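Local atomic coordinates of putative hydrolase (Shewanella frigidimarina, PDB entry 3LHO), a protein that probably acts as an iron-dependent dioxygenase of the 2-oxoadipate dioxygenase/decarboxylase family, and holds a nickel ion at its metal site in this crystal. Residues Ile130-Trp136 and Val156-Arg162; Phe47-Val52 and Ile116-Ile121; Ala24-His28 and Phe233-Ala237; Leu13-Tyr17 and Arg162-Phe166. All blocks are in the same frame, centred on the assembly; numbering follows the deposited sequence.

From the N terminus, helix 6-20 supplies Leu13-Tyr17, helix 22-32 supplies Ala24-His28, and the loop after strand 39-47 supplies Phe47-Val52. Contact 2 is the first to close, when Ile116-Ile121 returns to that loop. Contact 1 follows in series and closes a short loop of two helices. Contact 4 then closes on Arg162-Phe166, and contact 3 closes last, on Phe233-Ala237. Contacts 1 and 2 are both nested inside the loops of contacts 3 and 4, whereas contacts 3 and 4 cross. Contacts 3 and 4 pack consecutive helices on neighbouring strands of the mixed sheet beside the nickel. Contacts 1 and 4 share Arg162, and contacts 1 and 2 touch.

Contact 1 of 4, residues Ile130-Trp136 and Val156-Arg162; sequences IYSGRHW and VAALGYR
Gly133 pairs with Tyr161 in a single antiparallel bridge, and Ser132 with Gly133 forms a classic beta bulge opposite Tyr161. The bridge joins the loop 130-136 to the end of helix 151-159. Its two backbone hydrogen bonds run from Gly133 N to Tyr161 O (2.8 Å) and from Tyr161 N to Gly133 O (3.0 Å). Gly160 has positive phi where the chain leaves the helix. Gly160 CA comes 3.5 Å from Gly133 O, a CA-H...O contact.

The apolar part centres on Trp136. Its CG sits between the backbone N and the carbonyl carbon (chi1 45°), which turns the indole toward the helix end. Trp136 CH2 lies 3.8 Å from Tyr161 CE2, which comes to the indole edge, near its plane. The two side chains cross at about a right angle. Within the loop, Arg134 CG lies over one indole face, offset toward the rim. Leu115 and Ile116 of helix 106-116 also touch Trp136. Tyr161 OH is hydrogen-bonded to Thr46 OG1.

Polar side-chain bonds complete the contact. His135 NE2 donates to Ser132 OG, and water 1 bridges Arg134 NE and Ala158 O. A leucine in place of Trp136 would probably leave Ala157 O without its donor and open a gap beside Tyr161. The hydrogen bond from Trp136 NE1 meets a lone pair of Ala157 O at 2.8 Å, almost straight at 174°.

Contact 2 of 4, residues Phe47-Val52 and Ile116-Ile121; sequences FNIAKV and IDQVDI. With SO4 (sulfate ion), chain C.
Ile116 packs its side chain among Phe47, Ile49 and Val52, and this is the tight part of the contact. Its CG2 is placed opposite the backbone N, beside the carbonyl carbon, and there meets two neighbours. Ile49 CG2 and Val52 CG2 each lie 3.8 Å from Ile116 CG2. Val52 and Ile116 reach toward each other tip to tip. The other branch of Ile116 ends at CD1, which comes to the edge of the Phe47 ring, 4.0 Å from Phe47 CD2.

The outer side is polar and more open. Lys51 runs past Val119 in the opposite direction, with its CD near Val119 CB. A bend at chi3 (-60°) then turns the ammonium toward the backbone. Lys51 NZ donates to Val119 O (2.7 Å) and to Ile116 O (3.1 Å). These carbonyls belong to the first and last residues of the type I beta turn Ile116-Val119. Ile116 O also accepts the turn's own bond from Val119 N, and the two donors reach it from opposite faces of its plane. Thus one lysine ties down both ends of the turn. Beyond it, Ile121 CG1 makes a looser contact with Lys51 CG at 4.2 Å. On the other loop, Ala50 N binds a sulfate oxygen, O2, at 2.8 Å; the sulfate is probably from the crystallisation liquor.

The contact joins the end of strand 39-47 to the end of helix 106-116. Ile112 of that helix touches Phe47 and Ile49. Ala153 and Val156 of helix 151-159 also touch the Phe47 side chain, as does Leu99 of strand 93-99.

Contact 3 of 4, residues Ala24-His28 and Phe233-Ala237; sequences AAKIH and FYEFA. With NI (nickel (II) ion), chain B.
Ala24 and Ile27 of helix 22-32 pack against Tyr234 and Phe236, a helix-on-sheet contact at strand 235-239 of the mixed sheet. The family belongs to the Glyoxalase clan, and this strand carries one of the three protein ligands of the metal.

The contact with an aromatic face is a CH-pi interaction. Ala24 CB stands over the Tyr234 ring, 3.8 Å from the centroid and 16° off the ring normal. Tyr234 places its ring there with CG opposite the backbone N (chi1 -162°), reaching across to the helix. The small alanine lets the helix backbone come close as well: Ala24 CA is 3.7 Å from Tyr234 CD2.

The remaining packing is at ring edges. Ile27 CG2 meets the edge of Tyr234 at CE2 (3.6 Å), and the two side chains slide past each other in opposite directions. Ile27 CG2 also reaches the edge of the Phe236 ring, 3.9 Å from Phe236 CZ. Ile27 thus touches both aromatic residues, which lie two apart along the chain. Tyr234 OH comes to the edge of the His28 ring, near its plane, and is 3.7 Å from His28 CB. No hydrogen bond joins the two segments.

Metal binding belongs to Glu235, between Tyr234 and Phe236 in sequence, whose side chain leads away from the helix to the nickel. His41 and His165 complete the protein ligands, and Thr167 OG1 makes a hydrogen bond with Glu235 OE1. Glu235 OE1 binds the nickel at 2.2 Å. Water 2, itself a nickel ligand, donates a hydrogen bond to Glu235 OE2, with 2.6 Å between the water oxygen and OE2.

Contact 4 of 4, residues Leu13-Tyr17 and Arg162-Phe166; sequences LWQDY and RANHF. With NI (nickel (II) ion), chain B.
Tyr17 and Trp14 both carry CG opposite the backbone N (chi1 172° and 175°), which brings their rings to Phe166 as an aromatic cluster. Here helix 6-20 packs on strand 165-169 of the mixed sheet. Trp14 and Phe166 form a T-shaped pair: Trp14 points an edge at the Phe166 face, with planes at 81°. On Tyr17, Phe166 CD1 lies over one ring face, offset toward the rim and 3.4 Å from Tyr17 CD2. Leu13 CD2 touches Phe166 CZ at 3.8 Å, and Leu13 CG meets Ala163 CB.

Tyr17 OH accepts a weak hydrogen bond from Phe166 N and is also bonded to Phe233 O. A valine in place of Tyr17 would probably leave Phe233 O without this partner and uncover one side of Phe166.

Asp16 and Arg162 form a side-on salt bridge. Arg162 NE donates to the syn lone pair of Asp16 OD2 (2.9 Å), while NH2 bonds the backbone Asp16 O and makes a weak bond to Asp16 OD1. Water 5 links Asp16 OD2 with Leu13 O and Ala163 N. On the far side of the strand, Asn164 OD1 accepts from His165 ND1 at 2.8 Å, which helps fix the imidazole whose NE2 binds nickel at 2.1 Å.

Contact 1 of 4, residues Ile130-Trp136 and Val156-Arg162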
# COMPACT_ATOMS: atom_id res chain seq x y z
N ILE A 130 -2.11 -9.35 7.75
CA ILE A 130 -1.88 -8.17 6.91
C ILE A 130 -3.15 -7.74 6.12
O ILE A 130 -3.18 -6.69 5.52
CB ILE A 130 -0.66 -8.34 5.97
CG1 ILE A 130 -0.93 -9.37 4.90
CG2 ILE A 130 0.70 -8.64 6.78
CD1 ILE A 130 0.15 -9.38 3.79
N TYR A 131 -4.19 -8.57 6.13
CA TYR A 131 -5.51 -8.18 5.60
C TYR A 131 -6.64 -8.38 6.61
O TYR A 131 -7.79 -8.64 6.23
CB TYR A 131 -5.81 -8.89 4.27
CG TYR A 131 -5.70 -10.42 4.30
CD1 TYR A 131 -4.45 -11.04 4.11
CD2 TYR A 131 -6.82 -11.22 4.58
CE1 TYR A 131 -4.32 -12.40 4.17
CE2 TYR A 131 -6.70 -12.63 4.64
CZ TYR A 131 -5.42 -13.19 4.41
OH TYR A 131 -5.23 -14.54 4.46
N SER A 132 -6.32 -8.22 7.90
CA SER A 132 -7.26 -8.51 9.02
C SER A 132 -8.17 -7.29 9.30
O SER A 132 -9.15 -7.37 10.03
CB SER A 132 -6.47 -8.88 10.32
OG SER A 132 -5.53 -7.82 10.70
N GLY A 133 -7.80 -6.12 8.80
CA GLY A 133 -8.62 -4.90 9.02
C GLY A 133 -8.44 -4.25 10.38
O GLY A 133 -7.32 -4.22 10.96
N ARG A 134 -9.53 -3.67 10.86
CA ARG A 134 -9.53 -2.93 12.08
C ARG A 134 -9.67 -3.85 13.26
O ARG A 134 -10.57 -4.65 13.29
CB ARG A 134 -10.70 -1.93 12.12
CG ARG A 134 -10.24 -0.51 11.96
CD ARG A 134 -11.27 0.48 12.44
NE ARG A 134 -12.60 0.24 11.88
CZ ARG A 134 -13.71 0.11 12.61
NH1 ARG A 134 -13.68 0.20 13.94
NH2 ARG A 134 -14.87 -0.11 11.99
N HIS A 135 -8.85 -3.64 14.28
CA HIS A 135 -8.94 -4.43 15.50
C HIS A 135 -9.48 -3.61 16.70
O HIS A 135 -9.54 -4.11 17.83
CB HIS A 135 -7.57 -4.98 15.86
CG HIS A 135 -7.02 -5.97 14.89
ND1 HIS A 135 -6.87 -7.31 15.19
CD2 HIS A 135 -6.53 -5.81 13.63
CE1 HIS A 135 -6.33 -7.94 14.15
NE2 HIS A 135 -6.12 -7.05 13.19
N TRP A 136 -9.84 -2.35 16.44
CA TRP A 136 -10.14 -1.37 17.49
C TRP A 136 -11.44 -0.65 17.17
O TRP A 136 -11.80 -0.51 16.02
CB TRP A 136 -8.99 -0.35 17.64
CG TRP A 136 -8.53 0.14 16.33
CD1 TRP A 136 -9.10 1.15 15.59
CD2 TRP A 136 -7.44 -0.37 15.56
NE1 TRP A 136 -8.43 1.29 14.40
CE2 TRP A 136 -7.41 0.37 14.35
CE3 TRP A 136 -6.49 -1.39 15.76
CZ2 TRP A 136 -6.47 0.14 13.36
CZ3 TRP A 136 -5.57 -1.63 14.78
CH2 TRP A 136 -5.55 -0.85 13.58
N VAL A 156 -4.74 4.55 8.63
CA VAL A 156 -4.54 3.31 9.37
C VAL A 156 -5.59 3.17 10.46
O VAL A 156 -6.17 2.10 10.63
CB VAL A 156 -3.13 3.19 9.97
CG1 VAL A 156 -3.08 1.91 10.79
CG2 VAL A 156 -2.08 3.15 8.90
N ALA A 157 -5.90 4.28 11.16
CA ALA A 157 -6.95 4.24 12.19
C ALA A 157 -8.31 3.83 11.61
O ALA A 157 -9.06 3.02 12.24
CB ALA A 157 -7.04 5.60 12.93
N ALA A 158 -8.64 4.34 10.42
CA ALA A 158 -9.96 4.05 9.79
C ALA A 158 -10.08 2.65 9.19
O ALA A 158 -11.16 2.03 9.26
CB ALA A 158 -10.34 5.12 8.72
N LEU A 159 -9.02 2.16 8.57
CA LEU A 159 -9.13 0.91 7.76
C LEU A 159 -8.33 -0.29 8.29
O LEU A 159 -8.62 -1.45 7.95
CB LEU A 159 -8.74 1.23 6.31
CG LEU A 159 -9.82 2.08 5.59
CD1 LEU A 159 -9.27 2.66 4.33
CD2 LEU A 159 -11.09 1.26 5.28
N GLY A 160 -7.38 -0.01 9.16
CA GLY A 160 -6.58 -1.04 9.80
C GLY A 160 -5.56 -1.70 8.88
O GLY A 160 -4.89 -1.04 8.06
N TYR A 161 -5.39 -3.00 9.07
CA TYR A 161 -4.35 -3.78 8.41
C TYR A 161 -4.90 -4.41 7.15
O TYR A 161 -5.55 -5.45 7.20
CB TYR A 161 -3.72 -4.80 9.39
CG TYR A 161 -2.89 -4.05 10.39
CD1 TYR A 161 -1.72 -3.46 10.00
CD2 TYR A 161 -3.36 -3.80 11.68
CE1 TYR A 161 -0.98 -2.73 10.87
CE2 TYR A 161 -2.61 -3.00 12.56
CZ TYR A 161 -1.44 -2.50 12.16
OH TYR A 161 -0.73 -1.70 13.02
N ARG A 162 -4.67 -3.73 6.04
CA ARG A 162 -5.16 -4.12 4.71
C ARG A 162 -4.20 -3.48 3.71
O ARG A 162 -3.47 -2.54 4.05
CB ARG A 162 -6.60 -3.64 4.44
CG ARG A 162 -7.59 -3.89 5.52
CD ARG A 162 -8.95 -3.29 5.23
NE ARG A 162 -9.68 -4.03 4.20
CZ ARG A 162 -10.97 -3.86 3.90
NH1 ARG A 162 -11.72 -2.99 4.55
NH2 ARG A 162 -11.50 -4.56 2.90
O HOH W 1 -12.76 0.11 8.73

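Contact 2 of 4, residues Phe47-Val52 and Ile116-Ile121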
# COMPACT_ATOMS: atom_id res chain seq x y z
N PHE A 47 2.36 1.45 12.59
CA PHE A 47 3.04 2.38 13.52
C PHE A 47 4.26 1.74 14.13
O PHE A 47 4.34 0.53 14.23
CB PHE A 47 2.09 2.76 14.65
CG PHE A 47 0.79 3.36 14.18
CD1 PHE A 47 0.73 4.64 13.73
CD2 PHE A 47 -0.37 2.62 14.22
CE1 PHE A 47 -0.47 5.19 13.32
CE2 PHE A 47 -1.56 3.16 13.80
CZ PHE A 47 -1.60 4.46 13.34
N ASN A 48 5.22 2.56 14.61
CA ASN A 48 6.41 2.02 15.28
C ASN A 48 6.15 1.59 16.76
O ASN A 48 6.90 1.92 17.70
CB ASN A 48 7.55 3.03 15.16
CG ASN A 48 7.31 4.23 16.03
OD1 ASN A 48 6.16 4.54 16.39
ND2 ASN A 48 8.38 4.87 16.43
N ILE A 49 5.08 0.84 16.97
CA ILE A 49 4.69 0.32 18.28
C ILE A 49 5.04 -1.19 18.16
O ILE A 49 4.64 -1.85 17.18
CB ILE A 49 3.18 0.55 18.55
CG1 ILE A 49 2.89 2.06 18.74
CG2 ILE A 49 2.69 -0.25 19.76
CD1 ILE A 49 1.46 2.47 18.85
N ALA A 50 5.82 -1.70 19.13
CA ALA A 50 6.45 -3.04 19.06
C ALA A 50 5.48 -4.11 18.59
O ALA A 50 5.75 -4.94 17.69
CB ALA A 50 7.06 -3.42 20.46
N LYS A 51 4.32 -4.11 19.19
CA LYS A 51 3.32 -5.13 18.88
C LYS A 51 3.03 -5.27 17.36
O LYS A 51 2.66 -6.36 16.87
CB LYS A 51 2.01 -4.82 19.59
CG LYS A 51 1.08 -6.05 19.65
CD LYS A 51 -0.35 -5.77 20.19
CE LYS A 51 -0.39 -5.22 21.59
NZ LYS A 51 -1.81 -4.96 22.03
N VAL A 52 3.14 -4.17 16.62
CA VAL A 52 2.68 -4.12 15.22
C VAL A 52 3.69 -3.43 14.31
O VAL A 52 3.33 -3.00 13.24
CB VAL A 52 1.29 -3.39 15.07
CG1 VAL A 52 0.19 -4.12 15.79
CG2 VAL A 52 1.33 -1.97 15.57
N ILE A 116 -3.94 0.60 19.24
CA ILE A 116 -3.08 -0.59 19.15
C ILE A 116 -3.15 -1.45 20.40
O ILE A 116 -2.96 -2.64 20.33
CB ILE A 116 -1.65 -0.21 18.81
CG1 ILE A 116 -1.61 0.58 17.47
CG2 ILE A 116 -0.74 -1.46 18.74
CD1 ILE A 116 -2.23 -0.18 16.32
N ASP A 117 -3.48 -0.86 21.56
CA ASP A 117 -3.69 -1.62 22.78
C ASP A 117 -4.80 -2.58 22.54
O ASP A 117 -4.87 -3.61 23.19
CB ASP A 117 -4.08 -0.73 23.96
CG ASP A 117 -2.92 0.00 24.55
OD1 ASP A 117 -1.78 -0.27 24.17
OD2 ASP A 117 -3.19 0.91 25.37
N GLN A 118 -5.70 -2.29 21.61
CA GLN A 118 -6.82 -3.24 21.39
C GLN A 118 -6.50 -4.43 20.49
O GLN A 118 -7.31 -5.40 20.41
CB GLN A 118 -8.03 -2.50 20.85
CG GLN A 118 -8.61 -1.47 21.82
CD GLN A 118 -9.61 -0.54 21.15
OE1 GLN A 118 -10.69 -0.96 20.74
NE2 GLN A 118 -9.27 0.76 21.06
N VAL A 119 -5.36 -4.38 19.81
CA VAL A 119 -4.89 -5.48 18.97
C VAL A 119 -4.42 -6.66 19.86
O VAL A 119 -3.51 -6.51 20.67
CB VAL A 119 -3.72 -5.06 18.07
CG1 VAL A 119 -3.19 -6.28 17.25
CG2 VAL A 119 -4.13 -3.89 17.14
N ASP A 120 -5.07 -7.80 19.71
CA ASP A 120 -4.57 -9.04 20.29
C ASP A 120 -3.24 -9.46 19.69
O ASP A 120 -3.12 -9.68 18.47
CB ASP A 120 -5.60 -10.15 20.07
CG ASP A 120 -5.19 -11.47 20.71
OD1 ASP A 120 -4.13 -11.55 21.35
OD2 ASP A 120 -5.96 -12.43 20.55
N ILE A 121 -2.22 -9.58 20.54
CA ILE A 121 -0.87 -9.90 20.06
C ILE A 121 -0.90 -11.21 19.26
O ILE A 121 -0.18 -11.38 18.29
CB ILE A 121 0.18 -9.97 21.19
CG1 ILE A 121 1.60 -10.08 20.59
CG2 ILE A 121 -0.14 -11.16 22.21
CD1 ILE A 121 2.71 -9.83 21.55
S SO4 C . 6.10 -0.15 22.43
O1 SO4 C . 5.56 -1.50 22.56
O2 SO4 C . 6.61 0.09 21.08
O3 SO4 C . 5.05 0.81 22.79
O4 SO4 C . 7.25 -0.04 23.33

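Contact 3 of 4, residues Ala24-His28 and Phe233-Ala237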
# COMPACT_ATOMS: atom_id res chain seq x y z
N ALA A 24 -9.76 -1.27 -8.99
CA ALA A 24 -8.67 -2.19 -9.20
C ALA A 24 -9.21 -3.48 -9.82
O ALA A 24 -8.61 -4.02 -10.75
CB ALA A 24 -7.90 -2.46 -7.84
N ALA A 25 -10.34 -3.96 -9.35
CA ALA A 25 -10.84 -5.21 -9.95
C ALA A 25 -11.13 -4.97 -11.44
O ALA A 25 -10.78 -5.79 -12.32
CB ALA A 25 -12.09 -5.76 -9.20
N LYS A 26 -11.71 -3.82 -11.75
CA LYS A 26 -12.10 -3.53 -13.14
C LYS A 26 -10.88 -3.30 -14.04
O LYS A 26 -10.81 -3.83 -15.15
CB LYS A 26 -13.05 -2.33 -13.21
CG LYS A 26 -14.38 -2.56 -12.53
CD LYS A 26 -15.28 -1.34 -12.68
CE LYS A 26 -16.61 -1.48 -11.97
NZ LYS A 26 -17.36 -0.19 -11.95
N ILE A 27 -9.93 -2.50 -13.58
CA ILE A 27 -8.73 -2.21 -14.36
C ILE A 27 -7.88 -3.50 -14.54
O ILE A 27 -7.33 -3.71 -15.61
CB ILE A 27 -7.94 -1.04 -13.76
CG1 ILE A 27 -8.80 0.23 -13.86
CG2 ILE A 27 -6.56 -0.87 -14.47
CD1 ILE A 27 -8.32 1.41 -13.04
N HIS A 28 -7.82 -4.36 -13.53
CA HIS A 28 -7.13 -5.66 -13.65
C HIS A 28 -7.72 -6.46 -14.83
O HIS A 28 -6.99 -6.94 -15.67
CB HIS A 28 -7.22 -6.47 -12.35
CG HIS A 28 -6.40 -7.72 -12.35
ND1 HIS A 28 -6.88 -8.92 -12.86
CD2 HIS A 28 -5.15 -7.98 -11.90
CE1 HIS A 28 -5.94 -9.85 -12.73
NE2 HIS A 28 -4.88 -9.31 -12.14
N PHE A 233 -6.33 3.92 -3.92
CA PHE A 233 -6.10 3.93 -5.35
C PHE A 233 -5.38 2.64 -5.82
O PHE A 233 -4.89 1.86 -5.00
CB PHE A 233 -5.27 5.16 -5.75
CG PHE A 233 -3.97 5.32 -5.01
CD1 PHE A 233 -2.88 4.50 -5.29
CD2 PHE A 233 -3.83 6.31 -4.04
CE1 PHE A 233 -1.68 4.63 -4.60
CE2 PHE A 233 -2.64 6.47 -3.36
CZ PHE A 233 -1.55 5.62 -3.65
N TYR A 234 -5.38 2.45 -7.14
CA TYR A 234 -4.60 1.45 -7.87
C TYR A 234 -3.53 2.25 -8.63
O TYR A 234 -3.83 3.26 -9.25
CB TYR A 234 -5.53 0.77 -8.86
CG TYR A 234 -5.16 -0.56 -9.47
CD1 TYR A 234 -4.44 -1.55 -8.77
CD2 TYR A 234 -5.62 -0.88 -10.75
CE1 TYR A 234 -4.15 -2.79 -9.37
CE2 TYR A 234 -5.36 -2.12 -11.33
CZ TYR A 234 -4.65 -3.08 -10.62
OH TYR A 234 -4.40 -4.29 -11.22
N GLU A 235 -2.29 1.78 -8.56
CA GLU A 235 -1.12 2.48 -9.05
C GLU A 235 -0.45 1.71 -10.22
O GLU A 235 -0.71 0.52 -10.40
CB GLU A 235 -0.15 2.62 -7.90
CG GLU A 235 1.02 3.59 -8.10
CD GLU A 235 1.80 3.81 -6.79
OE1 GLU A 235 2.59 2.91 -6.42
OE2 GLU A 235 1.62 4.87 -6.12
N PHE A 236 0.37 2.43 -10.99
CA PHE A 236 1.05 1.91 -12.20
C PHE A 236 2.46 2.44 -12.15
O PHE A 236 2.68 3.59 -11.87
CB PHE A 236 0.30 2.37 -13.46
CG PHE A 236 -1.19 2.10 -13.37
CD1 PHE A 236 -1.71 0.89 -13.77
CD2 PHE A 236 -2.04 3.03 -12.78
CE1 PHE A 236 -3.06 0.62 -13.60
CE2 PHE A 236 -3.41 2.75 -12.63
CZ PHE A 236 -3.90 1.55 -13.02
N ALA A 237 3.45 1.58 -12.39
CA ALA A 237 4.85 2.01 -12.33
C ALA A 237 5.65 1.44 -13.50
O ALA A 237 5.55 0.25 -13.81
CB ALA A 237 5.50 1.57 -10.98
NI NI B . 3.40 2.63 -4.43
O HOH W 2 3.11 4.98 -3.94
O HOH W 3 5.10 3.64 -4.94
O HOH W 4 4.69 2.89 -2.55

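Contact 4 of 4, residues Leu13-Tyr17 and Arg162-Phe166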
# COMPACT_ATOMS: atom_id res chain seq x y z
N LEU A 13 -4.66 -11.15 -0.06
CA LEU A 13 -4.52 -9.72 0.09
C LEU A 13 -5.30 -8.95 -0.98
O LEU A 13 -5.93 -7.93 -0.70
CB LEU A 13 -3.03 -9.31 0.05
CG LEU A 13 -2.64 -7.91 0.51
CD1 LEU A 13 -2.72 -7.72 2.06
CD2 LEU A 13 -1.22 -7.56 0.02
N TRP A 14 -5.21 -9.42 -2.21
CA TRP A 14 -5.95 -8.84 -3.33
C TRP A 14 -7.45 -8.97 -3.17
O TRP A 14 -8.18 -8.02 -3.40
CB TRP A 14 -5.48 -9.49 -4.63
CG TRP A 14 -6.25 -9.08 -5.87
CD1 TRP A 14 -7.25 -9.79 -6.49
CD2 TRP A 14 -6.05 -7.89 -6.64
NE1 TRP A 14 -7.70 -9.09 -7.60
CE2 TRP A 14 -6.99 -7.92 -7.71
CE3 TRP A 14 -5.19 -6.79 -6.54
CZ2 TRP A 14 -7.06 -6.91 -8.68
CZ3 TRP A 14 -5.27 -5.79 -7.49
CH2 TRP A 14 -6.20 -5.85 -8.55
N GLN A 15 -7.92 -10.13 -2.75
CA GLN A 15 -9.39 -10.30 -2.54
C GLN A 15 -9.94 -9.28 -1.53
O GLN A 15 -11.02 -8.71 -1.72
CB GLN A 15 -9.79 -11.73 -2.11
CG GLN A 15 -9.78 -12.76 -3.28
CD GLN A 15 -10.56 -12.29 -4.55
OE1 GLN A 15 -11.62 -11.65 -4.45
NE2 GLN A 15 -10.03 -12.60 -5.74
N ASP A 16 -9.17 -9.04 -0.48
CA ASP A 16 -9.51 -8.05 0.52
C ASP A 16 -9.44 -6.62 0.00
O ASP A 16 -10.36 -5.83 0.25
CB ASP A 16 -8.68 -8.21 1.78
CG ASP A 16 -8.98 -7.15 2.77
OD1 ASP A 16 -10.02 -7.21 3.40
OD2 ASP A 16 -8.24 -6.15 2.85
N TYR A 17 -8.35 -6.31 -0.70
CA TYR A 17 -8.14 -5.01 -1.31
C TYR A 17 -9.21 -4.55 -2.29
O TYR A 17 -9.59 -3.36 -2.26
CB TYR A 17 -6.79 -5.07 -2.03
CG TYR A 17 -6.38 -3.88 -2.91
CD1 TYR A 17 -6.02 -2.66 -2.34
CD2 TYR A 17 -6.26 -4.04 -4.28
CE1 TYR A 17 -5.59 -1.58 -3.12
CE2 TYR A 17 -5.81 -2.97 -5.10
CZ TYR A 17 -5.49 -1.75 -4.52
OH TYR A 17 -5.02 -0.74 -5.32
N ARG A 162 -4.67 -3.73 6.04
CA ARG A 162 -5.16 -4.12 4.71
C ARG A 162 -4.20 -3.48 3.71
O ARG A 162 -3.47 -2.54 4.05
CB ARG A 162 -6.60 -3.64 4.44
CG ARG A 162 -7.59 -3.89 5.52
CD ARG A 162 -8.95 -3.29 5.23
NE ARG A 162 -9.68 -4.03 4.20
CZ ARG A 162 -10.97 -3.86 3.90
NH1 ARG A 162 -11.72 -2.99 4.55
NH2 ARG A 162 -11.50 -4.56 2.90
N ALA A 163 -4.12 -3.99 2.48
CA ALA A 163 -3.16 -3.35 1.50
C ALA A 163 -3.56 -1.92 1.28
O ALA A 163 -4.74 -1.62 1.12
CB ALA A 163 -3.14 -4.12 0.15
N ASN A 164 -2.59 -1.00 1.30
CA ASN A 164 -2.87 0.37 0.93
C ASN A 164 -2.99 0.51 -0.58
O ASN A 164 -3.86 1.24 -1.05
CB ASN A 164 -1.79 1.32 1.45
CG ASN A 164 -2.02 2.80 1.00
OD1 ASN A 164 -1.43 3.25 0.03
ND2 ASN A 164 -2.88 3.53 1.71
N HIS A 165 -2.13 -0.18 -1.32
CA HIS A 165 -2.30 -0.29 -2.79
C HIS A 165 -1.52 -1.45 -3.38
O HIS A 165 -0.55 -1.93 -2.78
CB HIS A 165 -1.96 1.03 -3.52
CG HIS A 165 -0.56 1.51 -3.34
ND1 HIS A 165 -0.18 2.36 -2.32
CD2 HIS A 165 0.54 1.36 -4.13
CE1 HIS A 165 1.10 2.66 -2.44
NE2 HIS A 165 1.57 2.05 -3.53
N PHE A 166 -2.01 -1.92 -4.53
CA PHE A 166 -1.22 -2.69 -5.49
C PHE A 166 -0.78 -1.78 -6.62
O PHE A 166 -1.51 -0.85 -6.98
CB PHE A 166 -2.06 -3.77 -6.09
CG PHE A 166 -2.20 -4.94 -5.20
CD1 PHE A 166 -2.94 -4.83 -4.03
CD2 PHE A 166 -1.62 -6.16 -5.54
CE1 PHE A 166 -3.09 -5.95 -3.20
CE2 PHE A 166 -1.82 -7.28 -4.72
CZ PHE A 166 -2.49 -7.14 -3.53
NI NI B . 3.40 2.63 -4.43
O HOH W 5 -5.91 -6.06 1.57
O HOH W 2 3.11 4.98 -3.94
O HOH W 3 5.10 3.64 -4.94
O HOH W 4 4.69 2.89 -2.55